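Local structure of putative signal recognition particle protein (Chaetomium thermophilum, 5CK4) at residues S21-G26 / L127-N132. The protein binds GTP and GDP and, as the Arf-like beta subunit of the signal recognition particle receptor, probably acts in protein translocation at the endoplasmic reticulum membrane. Numbering follows the deposited sequence.
Sequences SVLLIG and LQHLLN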
loop_
_atom_site.group_PDB
_atom_site.type_symbol
_atom_site.label_atom_id
_atom_site.label_comp_id
_atom_site.label_asym_id
_atom_site.label_seq_id
_atom_site.Cartn_x
_atom_site.Cartn_y
_atom_site.Cartn_z
ATOM N N SER A 21 10.192 -2.731 8.916
ATOM C CA SER A 21 9.029 -3.415 8.348
ATOM C C SER A 21 8.391 -2.717 7.145
ATOM O O SER A 21 8.363 -1.488 7.046
ATOM C CB SER A 21 7.947 -3.587 9.422
ATOM O OG SER A 21 8.159 -4.752 10.200
ATOM N N VAL A 22 7.860 -3.527 6.241
ATOM C CA VAL A 22 7.027 -3.042 5.147
ATOM C C VAL A 22 5.674 -3.751 5.229
ATOM O O VAL A 22 5.601 -4.979 5.120
ATOM C CB VAL A 22 7.712 -3.297 3.786
ATOM C CG1 VAL A 22 6.807 -2.905 2.622
ATOM C CG2 VAL A 22 9.071 -2.543 3.724
ATOM N N LEU A 23 4.602 -2.990 5.451
ATOM C CA LEU A 23 3.262 -3.581 5.485
ATOM C C LEU A 23 2.769 -3.931 4.090
ATOM O O LEU A 23 2.743 -3.091 3.187
ATOM C CB LEU A 23 2.237 -2.649 6.155
ATOM C CG LEU A 23 2.179 -2.629 7.684
ATOM C CD1 LEU A 23 1.177 -1.588 8.155
ATOM C CD2 LEU A 23 1.824 -4.006 8.244
ATOM N N LEU A 24 2.351 -5.176 3.930
ATOM C CA LEU A 24 1.769 -5.627 2.680
ATOM C C LEU A 24 0.242 -5.639 2.859
ATOM O O LEU A 24 -0.294 -6.432 3.635
ATOM C CB LEU A 24 2.321 -7.015 2.342
ATOM C CG LEU A 24 1.790 -7.677 1.063
ATOM C CD1 LEU A 24 2.037 -6.782 -0.136
ATOM C CD2 LEU A 24 2.425 -9.056 0.868
ATOM N N ILE A 25 -0.441 -4.741 2.155
ATOM C CA ILE A 25 -1.863 -4.463 2.350
ATOM C C ILE A 25 -2.593 -4.679 1.022
ATOM O O ILE A 25 -2.031 -4.416 -0.032
ATOM C CB ILE A 25 -2.052 -2.972 2.736
ATOM C CG1 ILE A 25 -1.386 -2.665 4.074
ATOM C CG2 ILE A 25 -3.523 -2.581 2.819
ATOM C CD1 ILE A 25 -1.537 -1.191 4.484
ATOM N N GLY A 26 -3.842 -5.139 1.065
ATOM C CA GLY A 26 -4.647 -5.208 -0.148
ATOM C C GLY A 26 -5.832 -6.135 0.003
ATOM O O GLY A 26 -5.902 -6.899 0.968
ATOM N N LEU A 127 -5.121 -0.296 9.482
ATOM C CA LEU A 127 -5.244 1.151 9.394
ATOM C C LEU A 127 -4.750 1.853 10.669
ATOM O O LEU A 127 -4.246 2.976 10.603
ATOM C CB LEU A 127 -6.692 1.555 9.075
ATOM C CG LEU A 127 -7.291 1.125 7.727
ATOM C CD1 LEU A 127 -8.746 1.562 7.638
ATOM C CD2 LEU A 127 -6.493 1.683 6.538
ATOM N N GLN A 128 -4.886 1.192 11.818
ATOM C CA GLN A 128 -4.471 1.785 13.086
ATOM C C GLN A 128 -2.969 2.027 13.127
ATOM O O GLN A 128 -2.525 3.026 13.671
ATOM C CB GLN A 128 -4.910 0.931 14.275
ATOM C CG GLN A 128 -6.416 0.811 14.418
ATOM C CD GLN A 128 -7.140 2.124 14.182
ATOM O OE1 GLN A 128 -7.102 3.032 15.017
ATOM N NE2 GLN A 128 -7.811 2.230 13.035
ATOM N N HIS A 129 -2.194 1.121 12.539
ATOM C CA HIS A 129 -0.753 1.328 12.408
ATOM C C HIS A 129 -0.426 2.590 11.608
ATOM O O HIS A 129 0.564 3.263 11.875
ATOM C CB HIS A 129 -0.090 0.123 11.733
ATOM C CG HIS A 129 -0.194 -1.151 12.516
ATOM N ND1 HIS A 129 0.240 -1.263 13.820
ATOM C CD2 HIS A 129 -0.662 -2.374 12.171
ATOM C CE1 HIS A 129 0.032 -2.495 14.249
ATOM N NE2 HIS A 129 -0.512 -3.190 13.266
ATOM N N LEU A 130 -1.250 2.897 10.609
ATOM C CA LEU A 130 -0.954 4.002 9.703
ATOM C C LEU A 130 -1.274 5.367 10.317
ATOM O O LEU A 130 -0.783 6.385 9.855
ATOM C CB LEU A 130 -1.671 3.804 8.362
ATOM C CG LEU A 130 -1.359 2.444 7.706
ATOM C CD1 LEU A 130 -2.168 2.183 6.427
ATOM C CD2 LEU A 130 0.122 2.314 7.423
ATOM N N LEU A 131 -2.081 5.377 11.374
ATOM C CA LEU A 131 -2.461 6.624 12.045
ATOM C C LEU A 131 -1.389 7.125 13.011
ATOM O O LEU A 131 -1.327 8.315 13.335
ATOM C CB LEU A 131 -3.777 6.421 12.799
ATOM C CG LEU A 131 -5.016 6.192 11.923
ATOM C CD1 LEU A 131 -6.216 5.789 12.778
ATOM C CD2 LEU A 131 -5.325 7.454 11.130
ATOM N N ASN A 132 -0.542 6.205 13.454
ATOM C CA ASN A 132 0.422 6.446 14.521
ATOM C C ASN A 132 1.626 7.269 14.053
ATOM O O ASN A 132 2.303 6.886 13.105
ATOM C CB ASN A 132 0.891 5.085 15.049
ATOM C CG ASN A 132 1.529 5.168 16.418
ATOM O OD1 ASN A 132 2.220 6.133 16.743
ATOM N ND2 ASN A 132 1.306 4.142 17.229
#
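His-129 and Leu-130, near the end of helix 123-131, pack on Leu-23 and Ile-25 of strand 21-25. The closest approaches are all between carbon atoms, and no hydrogen bond crosses the contact. His-129 touches with its root: its CB lies 4.2 Å from CD1 of Leu-23, and the two side chains cross at about a right angle. The same methyl approaches the imidazole obliquely. The polar end of the ring is engaged elsewhere, as NE2 is hydrogen-bonded to the hydroxyl of Tyr-97 on strand 96-98. Leu-130 is buried and uses both branches. Its CD2 sits 4.1 Å from Leu-23 CD1, so that CD1 of Leu-23 meets both helix residues. The other branch meets Ile-25, two residues further along the same face of the strand, with CD1 of Leu-130 3.9 Å from CD1 of Ile-25, tip to tip. Ile-25 reaches it with an extended chain: CG1 is anti to the carbonyl carbon (chi1 -64°) and CD1 continues straight on (chi2 179°). Tyr-188 of helix 180-201 also touches Ile-25, and Ser-195 of that helix touches Leu-130. The axes of strand 21-25 and helix segment 127-131 come within 11.1 Å, their N-to-C directions 138° apart. This is helix-on-sheet packing in the core of a P-loop GTPase fold. Strand 21-25 leads at Gly-26 into the Walker A loop, whose Lys-32 and Thr-33 bind GDP.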